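Local coordinates for protein peptidase M28 (Shewanella amazonensis SB2B, PDB 3IIB) that probably hydrolyses dipeptides or trims peptides from the carboxyl end as a two-zinc metallopeptidase of family M28, probably active as a homodimer, at residues A[80-83]-A[89-92]; A[131-136]-A[204-209]; A[171-176]-A[181-186]. All blocks are in the same frame, centred on the assembly; numbering follows the deposited sequence.

Interaction 1 (A[80-83]-A[89-92])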
ATOM      1  N   ALA A  80       3.620 -11.303  13.139  1.00  7.34           N
ATOM      2  CA  ALA A  80       2.395 -11.939  13.593  1.00  9.25           C
ATOM      3  C   ALA A  80       1.866 -12.881  12.527  1.00  8.19           C
ATOM      4  O   ALA A  80       2.129 -12.716  11.334  1.00  9.29           O
ATOM      5  CB  ALA A  80       1.359 -10.912  13.973  1.00  6.48           C
ATOM      6  N   SER A  81       1.189 -13.923  12.967  1.00  5.55           N
ATOM      7  CA  SER A  81       0.502 -14.798  12.008  1.00  9.22           C
ATOM      8  C   SER A  81      -0.720 -15.437  12.629  1.00  6.79           C
ATOM      9  O   SER A  81      -0.884 -15.466  13.854  1.00  8.85           O
ATOM     10  CB  SER A  81       1.466 -15.850  11.471  1.00 10.02           C
ATOM     11  OG  SER A  81       1.837 -16.708  12.512  1.00 13.15           O
ATOM     12  N   ILE A  82      -1.615 -15.928  11.782  1.00  4.95           N
ATOM     13  CA  ILE A  82      -2.712 -16.762  12.262  1.00  5.64           C
ATOM     14  C   ILE A  82      -2.215 -18.191  12.295  1.00  6.66           C
ATOM     15  O   ILE A  82      -1.632 -18.691  11.313  1.00  7.42           O
ATOM     16  CB  ILE A  82      -3.896 -16.641  11.325  1.00  5.93           C
ATOM     17  CG1 ILE A  82      -4.491 -15.223  11.421  1.00  6.68           C
ATOM     18  CG2 ILE A  82      -4.925 -17.674  11.665  1.00  2.21           C
ATOM     19  CD1 ILE A  82      -5.517 -15.039  10.224  1.00  6.67           C
ATOM     20  N   LEU A  83      -2.411 -18.844  13.435  1.00  7.78           N
ATOM     21  CA  LEU A  83      -1.996 -20.248  13.621  1.00  9.04           C
ATOM     22  C   LEU A  83      -3.105 -21.230  13.278  1.00  9.26           C
ATOM     23  O   LEU A  83      -2.827 -22.340  12.792  1.00  8.82           O
ATOM     24  CB  LEU A  83      -1.503 -20.499  15.056  1.00  9.22           C
ATOM     25  CG  LEU A  83      -0.308 -19.664  15.539  1.00 14.01           C
ATOM     26  CD1 LEU A  83       0.009 -20.020  17.013  1.00 11.77           C
ATOM     27  CD2 LEU A  83       0.915 -19.878  14.684  1.00 10.84           C
ATOM     28  N   PRO A  89       0.137 -15.532   7.196  1.00  9.35           N
ATOM     29  CA  PRO A  89       0.857 -14.342   7.679  1.00 10.57           C
ATOM     30  C   PRO A  89      -0.065 -13.156   7.920  1.00  7.75           C
ATOM     31  O   PRO A  89      -1.107 -13.016   7.256  1.00  6.98           O
ATOM     32  CB  PRO A  89       1.806 -13.998   6.519  1.00 12.37           C
ATOM     33  CG  PRO A  89       1.820 -15.186   5.629  1.00 11.63           C
ATOM     34  CD  PRO A  89       0.486 -15.829   5.800  1.00 13.13           C
ATOM     35  N   LEU A  90       0.288 -12.357   8.914  1.00  6.85           N
ATOM     36  CA  LEU A  90      -0.291 -11.045   9.118  1.00  3.89           C
ATOM     37  C   LEU A  90       0.761  -9.945   8.942  1.00  6.55           C
ATOM     38  O   LEU A  90       1.979 -10.192   9.037  1.00  7.93           O
ATOM     39  CB  LEU A  90      -0.887 -10.979  10.511  1.00  7.23           C
ATOM     40  CG  LEU A  90      -1.977 -11.979  10.869  1.00  8.22           C
ATOM     41  CD1 LEU A  90      -2.175 -12.020  12.395  1.00 11.84           C
ATOM     42  CD2 LEU A  90      -3.323 -11.717  10.136  1.00  7.22           C
ATOM     43  N   VAL A  91       0.296  -8.732   8.652  1.00  6.26           N
ATOM     44  CA  VAL A  91       1.169  -7.562   8.547  1.00  5.48           C
ATOM     45  C   VAL A  91       0.730  -6.706   9.750  1.00  5.19           C
ATOM     46  O   VAL A  91      -0.437  -6.327   9.884  1.00  5.84           O
ATOM     47  CB  VAL A  91       1.038  -6.786   7.219  1.00  4.48           C
ATOM     48  CG1 VAL A  91       1.625  -5.370   7.345  1.00  6.66           C
ATOM     49  CG2 VAL A  91       1.760  -7.581   6.037  1.00  3.85           C
ATOM     50  N   VAL A  92       1.667  -6.507  10.640  1.00  3.95           N
ATOM     51  CA  VAL A  92       1.393  -5.962  11.962  1.00  5.61           C
ATOM     52  C   VAL A  92       2.428  -4.890  12.248  1.00  6.10           C
ATOM     53  O   VAL A  92       3.548  -4.950  11.747  1.00  8.95           O
ATOM     54  CB  VAL A  92       1.437  -7.089  13.038  1.00  9.29           C
ATOM     55  CG1 VAL A  92       2.837  -7.673  13.197  1.00 13.16           C
ATOM     56  CG2 VAL A  92       0.941  -6.618  14.375  1.00 12.30           C
TER
HETATM   57  O   HOH W   1       4.132 -10.472  10.456  1.00 11.04           O
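L90 lies against three consecutive residues of strand 62-84, and its two methyl groups divide the work. CG stands beside the backbone N and anti to the carbonyl carbon (chi1 -59°), which leans the isobutyl group along the neighbouring strand. CD1 then settles on the S81 backbone, 3.7 Å from S81 C, and also meets the methyl of A80. The other branch, CD2, meets both CG1 and CD1 of I82, with L90 CD2 3.9 Å from I82 CG1; here the leucine and isoleucine side chains cross at about a right angle.

At the other end of the contact A80 CB touches V92 CG1 at 3.6 Å. V92 puts this methyl between its backbone N and carbonyl carbon (chi1 66°), and from there it faces the alanine. S81 and P89 form an antiparallel non-hydrogen-bonded pair, with S81 CB 4.1 Å from P89 CA.

Between these two segments polar links are few. L90 N gives its hydrogen to A80 O at 3.1 Å, arriving above the carbonyl plane, 40° out of it. A water takes the hydrogen of A80 N and donates to L90 O (2.6 Å from the water oxygen), bridging the strands where they have spread apart.

This is the hairpin of strands 62-84 and 88-94, which I82 and Q88 also join by a backbone hydrogen bond. Helix 203-213 covers I82 through L208, I209 and M212, and P36 of the second subunit packs on P89. With one direct bond and one water bridge joining the backbones, much of the cohesion between these two segments probably comes from the aliphatic contacts of A80, I82, L90 and V92.

Interaction 2 (A[131-136]-A[204-209])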
ATOM      1  N   ILE A 131      -6.216 -12.874  23.592  1.00  4.85           N
ATOM      2  CA  ILE A 131      -5.837 -11.597  23.002  1.00  5.70           C
ATOM      3  C   ILE A 131      -7.118 -10.900  22.529  1.00  7.96           C
ATOM      4  O   ILE A 131      -7.914 -11.503  21.809  1.00  5.24           O
ATOM      5  CB  ILE A 131      -4.871 -11.818  21.838  1.00  4.75           C
ATOM      6  CG1 ILE A 131      -3.459 -12.177  22.379  1.00  4.03           C
ATOM      7  CG2 ILE A 131      -4.771 -10.562  20.898  1.00  6.45           C
ATOM      8  CD1 ILE A 131      -2.446 -12.628  21.306  1.00  7.08           C
ATOM      9  N   ALA A 132      -7.296  -9.646  22.921  1.00  5.13           N
ATOM     10  CA  ALA A 132      -8.443  -8.863  22.434  1.00  6.34           C
ATOM     11  C   ALA A 132      -8.168  -8.440  21.002  1.00  4.72           C
ATOM     12  O   ALA A 132      -7.035  -8.131  20.679  1.00  7.38           O
ATOM     13  CB  ALA A 132      -8.698  -7.624  23.327  1.00  6.94           C
ATOM     14  N   PHE A 133      -9.226  -8.402  20.189  1.00  5.66           N
ATOM     15  CA  PHE A 133      -9.182  -7.878  18.815  1.00  3.49           C
ATOM     16  C   PHE A 133     -10.308  -6.849  18.667  1.00  6.15           C
ATOM     17  O   PHE A 133     -11.480  -7.199  18.665  1.00  7.72           O
ATOM     18  CB  PHE A 133      -9.272  -9.051  17.808  1.00  4.26           C
ATOM     19  CG  PHE A 133      -9.540  -8.655  16.367  1.00  2.88           C
ATOM     20  CD1 PHE A 133      -8.852  -7.591  15.751  1.00  4.68           C
ATOM     21  CD2 PHE A 133     -10.515  -9.335  15.633  1.00  3.93           C
ATOM     22  CE1 PHE A 133      -9.140  -7.223  14.432  1.00  7.20           C
ATOM     23  CE2 PHE A 133     -10.777  -9.000  14.324  1.00  7.88           C
ATOM     24  CZ  PHE A 133     -10.113  -7.933  13.724  1.00  7.06           C
ATOM     25  N   ILE A 134      -9.948  -5.568  18.563  1.00  5.26           N
ATOM     26  CA  ILE A 134     -10.910  -4.530  18.269  1.00  5.14           C
ATOM     27  C   ILE A 134     -10.946  -4.342  16.763  1.00  5.71           C
ATOM     28  O   ILE A 134      -9.907  -4.059  16.147  1.00  5.95           O
ATOM     29  CB  ILE A 134     -10.538  -3.162  18.917  1.00  5.13           C
ATOM     30  CG1 ILE A 134     -10.504  -3.244  20.445  1.00  8.70           C
ATOM     31  CG2 ILE A 134     -11.524  -2.033  18.386  1.00  6.68           C
ATOM     32  CD1 ILE A 134     -10.028  -1.947  21.193  1.00  8.78           C
ATOM     33  N   ASP A 135     -12.132  -4.531  16.171  1.00  4.90           N
ATOM     34  CA  ASP A 135     -12.285  -4.558  14.730  1.00  7.20           C
ATOM     35  C   ASP A 135     -12.852  -3.266  14.115  1.00  9.47           C
ATOM     36  O   ASP A 135     -13.083  -3.223  12.901  1.00 11.78           O
ATOM     37  CB  ASP A 135     -13.172  -5.730  14.326  1.00  5.31           C
ATOM     38  CG  ASP A 135     -13.266  -5.908  12.816  1.00  5.66           C
ATOM     39  OD1 ASP A 135     -12.222  -5.945  12.123  1.00  7.66           O
ATOM     40  OD2 ASP A 135     -14.409  -6.042  12.329  1.00  7.79           O
ATOM     41  N   ALA A 136     -13.046  -2.216  14.904  1.00  7.49           N
ATOM     42  CA  ALA A 136     -13.739  -1.037  14.388  1.00  4.81           C
ATOM     43  C   ALA A 136     -13.097  -0.483  13.110  1.00  6.30           C
ATOM     44  O   ALA A 136     -11.936  -0.194  13.095  1.00  5.86           O
ATOM     45  CB  ALA A 136     -13.781   0.071  15.436  1.00  7.00           C
ATOM     46  N   PRO A 204      -6.727  -5.362   5.464  1.00  4.66           N
ATOM     47  CA  PRO A 204      -7.009  -6.676   4.849  1.00  6.14           C
ATOM     48  C   PRO A 204      -6.836  -7.831   5.849  1.00  4.55           C
ATOM     49  O   PRO A 204      -7.572  -8.798   5.822  1.00  4.61           O
ATOM     50  CB  PRO A 204      -6.002  -6.739   3.699  1.00  3.34           C
ATOM     51  CG  PRO A 204      -5.822  -5.260   3.314  1.00  6.31           C
ATOM     52  CD  PRO A 204      -5.769  -4.582   4.654  1.00  6.33           C
ATOM     53  N   ASP A 205      -5.865  -7.712   6.759  1.00  4.80           N
ATOM     54  CA  ASP A 205      -5.676  -8.766   7.749  1.00  3.78           C
ATOM     55  C   ASP A 205      -6.859  -8.866   8.748  1.00  4.29           C
ATOM     56  O   ASP A 205      -7.255  -9.943   9.173  1.00  5.52           O
ATOM     57  CB  ASP A 205      -4.348  -8.538   8.493  1.00  2.10           C
ATOM     58  CG  ASP A 205      -3.160  -8.861   7.644  1.00  8.92           C
ATOM     59  OD1 ASP A 205      -3.095 -10.008   7.139  1.00  5.24           O
ATOM     60  OD2 ASP A 205      -2.294  -7.964   7.495  1.00  5.51           O
ATOM     61  N   ALA A 206      -7.434  -7.730   9.105  1.00  6.53           N
ATOM     62  CA  ALA A 206      -8.585  -7.691   9.995  1.00  5.10           C
ATOM     63  C   ALA A 206      -9.798  -8.300   9.246  1.00  4.00           C
ATOM     64  O   ALA A 206     -10.562  -9.077   9.835  1.00  4.60           O
ATOM     65  CB  ALA A 206      -8.864  -6.259  10.416  1.00  4.34           C
ATOM     66  N   ASP A 207      -9.908  -8.004   7.931  1.00  5.11           N
ATOM     67  CA  ASP A 207     -10.957  -8.607   7.107  1.00  5.02           C
ATOM     68  C   ASP A 207     -10.775 -10.145   7.108  1.00  5.99           C
ATOM     69  O   ASP A 207     -11.741 -10.892   7.157  1.00  3.81           O
ATOM     70  CB  ASP A 207     -10.906  -8.163   5.652  1.00  4.00           C
ATOM     71  CG  ASP A 207     -11.216  -6.712   5.463  1.00 10.51           C
ATOM     72  OD1 ASP A 207     -11.806  -6.097   6.390  1.00  7.86           O
ATOM     73  OD2 ASP A 207     -10.827  -6.178   4.397  1.00 11.59           O
ATOM     74  N   LEU A 208      -9.528 -10.595   7.004  1.00  6.92           N
ATOM     75  CA  LEU A 208      -9.239 -12.029   6.951  1.00  5.99           C
ATOM     76  C   LEU A 208      -9.656 -12.728   8.246  1.00  7.98           C
ATOM     77  O   LEU A 208     -10.249 -13.817   8.226  1.00  5.14           O
ATOM     78  CB  LEU A 208      -7.755 -12.268   6.675  1.00  4.92           C
ATOM     79  CG  LEU A 208      -7.242 -13.709   6.714  1.00  3.57           C
ATOM     80  CD1 LEU A 208      -7.933 -14.516   5.616  1.00  6.12           C
ATOM     81  CD2 LEU A 208      -5.686 -13.667   6.527  1.00  2.12           C
ATOM     82  N   ILE A 209      -9.335 -12.101   9.370  1.00  6.36           N
ATOM     83  CA  ILE A 209      -9.637 -12.674  10.655  1.00  4.20           C
ATOM     84  C   ILE A 209     -11.181 -12.769  10.742  1.00  5.44           C
ATOM     85  O   ILE A 209     -11.731 -13.776  11.173  1.00  6.14           O
ATOM     86  CB  ILE A 209      -9.075 -11.852  11.798  1.00  6.39           C
ATOM     87  CG1 ILE A 209      -7.559 -12.004  11.863  1.00  5.87           C
ATOM     88  CG2 ILE A 209      -9.688 -12.312  13.137  1.00  7.08           C
ATOM     89  CD1 ILE A 209      -6.860 -11.228  13.038  1.00  6.46           C
TER
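F133 pushes the far end of its ring toward helix 203-213, where A206 and I209, one helical turn apart, receive it. The ring gets there because CG is anti to the backbone N (chi1 167°), extending the phenyl group out from the strand. A206 CB sits at the ring edge, close to the ring plane, 3.9 Å from F133 CZ. I209 comes in obliquely with its CG2 methyl, 3.7 Å from F133 CE2 and a little farther from CD2. The phenylalanine and isoleucine side chains slide past one another in opposite directions.

Strand 131-134 is flanked by the parallel strands 106-113 and 168-172, and helix 203-213 packs on this part of the mixed sheet; helix 145-163 meets the same strand through A132. F133 and I209 both touch I110 and I170 of the neighbouring strands, so the phenyl ring belongs to a wider apolar layer between sheet and helix.

D135, just past the end of the strand, brings a buried carboxylate to the contact. Its OD1 approaches A206 CB at 3.8 Å, a plain van der Waals contact, but its carboxylate is gripped elsewhere: OD1 makes a salt bridge with R172, and OD2 takes a salt bridge from R112 and a hydrogen bond from N210 of the helix. The two arginines would probably stabilise the buried carboxylate as an anion. D207 OD1 lies 5.8 Å from D135 OD1, yet R172 also forms a salt bridge with D207, and its shared guanidinium probably offsets the like charges.

Interaction 3 (A[171-176]-A[181-186])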
ATOM      1  N   ILE A 171      -5.450  -4.557  17.077  1.00  5.06           N
ATOM      2  CA  ILE A 171      -6.532  -3.750  16.545  1.00  4.97           C
ATOM      3  C   ILE A 171      -6.508  -3.711  15.013  1.00  6.86           C
ATOM      4  O   ILE A 171      -5.447  -3.782  14.377  1.00  5.21           O
ATOM      5  CB  ILE A 171      -6.541  -2.292  17.115  1.00  6.45           C
ATOM      6  CG1 ILE A 171      -5.372  -1.436  16.587  1.00  7.48           C
ATOM      7  CG2 ILE A 171      -6.682  -2.321  18.649  1.00  8.11           C
ATOM      8  CD1 ILE A 171      -5.482   0.062  17.000  1.00  6.06           C
ATOM      9  N   ARG A 172      -7.683  -3.590  14.417  1.00  6.55           N
ATOM     10  CA  ARG A 172      -7.745  -3.120  13.050  1.00  5.05           C
ATOM     11  C   ARG A 172      -7.175  -1.714  13.003  1.00  3.88           C
ATOM     12  O   ARG A 172      -7.620  -0.819  13.728  1.00  4.99           O
ATOM     13  CB  ARG A 172      -9.180  -3.076  12.526  1.00  5.50           C
ATOM     14  CG  ARG A 172      -9.323  -2.505  11.093  1.00  5.16           C
ATOM     15  CD  ARG A 172     -10.799  -2.393  10.677  1.00  5.10           C
ATOM     16  NE  ARG A 172     -11.417  -3.696  10.467  1.00  6.63           N
ATOM     17  CZ  ARG A 172     -11.419  -4.357   9.308  1.00  5.53           C
ATOM     18  NH1 ARG A 172     -10.850  -3.826   8.200  1.00  7.81           N
ATOM     19  NH2 ARG A 172     -12.013  -5.544   9.235  1.00  4.74           N
ATOM     20  N   SER A 173      -6.182  -1.540  12.134  1.00  4.06           N
ATOM     21  CA  SER A 173      -5.527  -0.252  11.940  1.00  4.75           C
ATOM     22  C   SER A 173      -6.543   0.855  11.824  1.00  6.16           C
ATOM     23  O   SER A 173      -7.589   0.699  11.150  1.00  4.43           O
ATOM     24  CB  SER A 173      -4.667  -0.274  10.688  1.00  5.18           C
ATOM     25  OG  SER A 173      -3.428  -0.950  10.928  1.00  5.06           O
ATOM     26  N   ILE A 174      -6.224   1.985  12.474  1.00  6.11           N
ATOM     27  CA  ILE A 174      -7.082   3.148  12.464  1.00  5.19           C
ATOM     28  C   ILE A 174      -6.808   3.902  11.160  1.00  6.38           C
ATOM     29  O   ILE A 174      -6.097   4.912  11.124  1.00  9.60           O
ATOM     30  CB  ILE A 174      -6.916   4.050  13.720  1.00  5.82           C
ATOM     31  CG1 ILE A 174      -6.923   3.220  15.008  1.00 10.33           C
ATOM     32  CG2 ILE A 174      -8.022   5.143  13.706  1.00  7.65           C
ATOM     33  CD1 ILE A 174      -8.201   2.370  15.211  1.00  8.43           C
ATOM     34  N   GLY A 175      -7.373   3.367  10.081  1.00  6.76           N
ATOM     35  CA  GLY A 175      -7.032   3.816   8.725  1.00  8.31           C
ATOM     36  C   GLY A 175      -8.208   3.592   7.845  1.00  8.90           C
ATOM     37  O   GLY A 175      -9.041   2.728   8.125  1.00  8.98           O
ATOM     38  N   THR A 176      -8.273   4.369   6.780  1.00  6.20           N
ATOM     39  CA  THR A 176      -9.344   4.267   5.822  1.00  6.49           C
ATOM     40  C   THR A 176      -8.958   3.481   4.557  1.00  7.70           C
ATOM     41  O   THR A 176      -9.815   3.270   3.673  1.00  8.39           O
ATOM     42  CB  THR A 176      -9.795   5.670   5.417  1.00  6.09           C
ATOM     43  OG1 THR A 176      -8.630   6.457   5.084  1.00  5.30           O
ATOM     44  CG2 THR A 176     -10.545   6.335   6.544  1.00  6.19           C
HETATM   45  N   MSE A 181      -0.985  -2.351   5.007  1.00  4.71           N
HETATM   46  CA  MSE A 181      -0.174  -1.406   5.748  1.00  5.93           C
HETATM   47  C   MSE A 181      -0.753  -1.399   7.176  1.00  3.31           C
HETATM   48  O   MSE A 181      -1.970  -1.211   7.361  1.00  5.58           O
HETATM   49  CB  MSE A 181      -0.319   0.004   5.151  1.00  5.60           C
HETATM   50  CG  MSE A 181       0.170   0.123   3.726  1.00  5.76           C
HETATM   51 SE   MSE A 181       2.059   0.351   3.627  0.75  3.25          SE
HETATM   52  CE  MSE A 181       2.896  -1.233   4.208  1.00 10.53           C
ATOM     53  N   ALA A 182       0.139  -1.565   8.162  1.00  3.68           N
ATOM     54  CA  ALA A 182      -0.231  -1.469   9.559  1.00  4.54           C
ATOM     55  C   ALA A 182       0.049  -0.036  10.053  1.00  3.67           C
ATOM     56  O   ALA A 182       1.136   0.536   9.799  1.00  4.92           O
ATOM     57  CB  ALA A 182       0.463  -2.546  10.400  1.00  4.23           C
ATOM     58  N   HIS A 183      -0.964   0.549  10.700  1.00  5.34           N
ATOM     59  CA  HIS A 183      -0.894   1.931  11.165  1.00  5.56           C
ATOM     60  C   HIS A 183      -0.489   1.921  12.645  1.00  6.52           C
ATOM     61  O   HIS A 183      -1.142   1.271  13.477  1.00  6.42           O
ATOM     62  CB  HIS A 183      -2.234   2.644  11.058  1.00  5.24           C
ATOM     63  CG  HIS A 183      -2.782   2.809   9.683  1.00  7.74           C
ATOM     64  ND1 HIS A 183      -3.147   4.046   9.176  1.00  3.75           N
ATOM     65  CD2 HIS A 183      -3.089   1.902   8.724  1.00  3.87           C
ATOM     66  CE1 HIS A 183      -3.672   3.886   7.981  1.00  5.86           C
ATOM     67  NE2 HIS A 183      -3.642   2.593   7.678  1.00  2.92           N
ATOM     68  N   THR A 184       0.602   2.621  12.960  1.00  6.48           N
ATOM     69  CA  THR A 184       1.034   2.811  14.344  1.00  7.00           C
ATOM     70  C   THR A 184       0.406   4.080  14.928  1.00  6.39           C
ATOM     71  O   THR A 184      -0.544   4.626  14.366  1.00  8.23           O
ATOM     72  CB  THR A 184       2.593   2.796  14.443  1.00  5.66           C
ATOM     73  OG1 THR A 184       2.987   2.613  15.815  1.00  7.86           O
ATOM     74  CG2 THR A 184       3.298   4.042  13.740  1.00  3.24           C
ATOM     75  N   GLY A 185       0.942   4.535  16.062  1.00  7.45           N
ATOM     76  CA  GLY A 185       0.439   5.727  16.746  1.00  6.43           C
ATOM     77  C   GLY A 185       0.453   5.502  18.241  1.00  6.04           C
ATOM     78  O   GLY A 185       0.590   4.357  18.715  1.00  6.62           O
HETATM   79  N   MSE A 186       0.304   6.587  18.972  1.00  7.21           N
HETATM   80  CA  MSE A 186       0.533   6.566  20.402  1.00  9.19           C
HETATM   81  C   MSE A 186      -0.560   5.744  21.072  1.00  6.54           C
HETATM   82  O   MSE A 186      -1.755   5.722  20.659  1.00  7.60           O
HETATM   83  CB  MSE A 186       0.554   7.983  20.958  1.00  6.59           C
HETATM   84  CG  MSE A 186       0.941   8.082  22.366  1.00 12.52           C
HETATM   85 SE   MSE A 186       2.722   7.742  22.503  0.75 17.70          SE
HETATM   86  CE  MSE A 186       2.769   8.553  24.265  1.00 31.77           C
TER
HETATM   87  O   HOH W   2      -3.776   2.140  14.192  1.00  4.21           O
HETATM   88  O   HOH W   3      -3.580   5.809  11.357  1.00  6.59           O
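H183 spreads its imidazole over the backbone of I174 and G175. The CA of G175 lies over one ring face, 3.8 Å from the ring centroid and 29° off the normal, a CH-pi contact. The closest ring atom is H183 CE1, 3.4 Å from G175 CA; with no side chain on G175, the ring can come down on the main chain itself. Along another part of the ring, S173 CB approaches H183 CD2 obliquely at 3.3 Å.

The serine also holds the histidine backbone. With its hydroxyl beside the backbone N and anti to the carbonyl carbon (chi1 -78°), S173 OG accepts the hydrogen of H183 N at 2.9 Å and nearly straight (172°). The same hydroxyl is hydrogen-bonded to I201 O, so it links H183 to strand 198-201.

Two waters also bridge the segments. One accepts from I174 N and donates to H183 O; the other donates to I174 O at 2.7 Å and is hydrogen-bonded to H183 ND1. Beyond the two segments, D177 OD1 is hydrogen-bonded to H183 NE2 and H401 O makes a weak hydrogen bond with ND1, so both ring nitrogens have partners and the rotation of the imidazole is restrained.

Between S173 and G175 the chain folds into an inverse gamma turn centred on I174, just after strand 168-172. The returning loop brings T184 O to ND1 of the zinc ligand H402, a second-shell hydrogen bond. H183 lies beside it, its side chain about 4 Å from that of H402 and about 10 Å from a zinc ion, at the border of a two-zinc M28 peptidase site.

How the interactions relate
From the N terminus, interaction 1 comes first, closing the short hairpin turn between strands 62-84 and 88-94. Interaction 2 then closes a much longer loop, bringing strand 131-134 to helix 203-213, and interaction 3 falls within that span, folding the chain back on itself after strand 168-172. No two cross. All three reach the same mixed sheet, on one side of the chain's centre. Helix 203-213 joins the first two, since D205 OD2 probably bonds V91 N. A probable backbone bond between I134 O and R172 N connects interactions 2 and 3 across neighbouring strands, while A182 packs against V92, bringing the loop of interaction 3 to the hairpin.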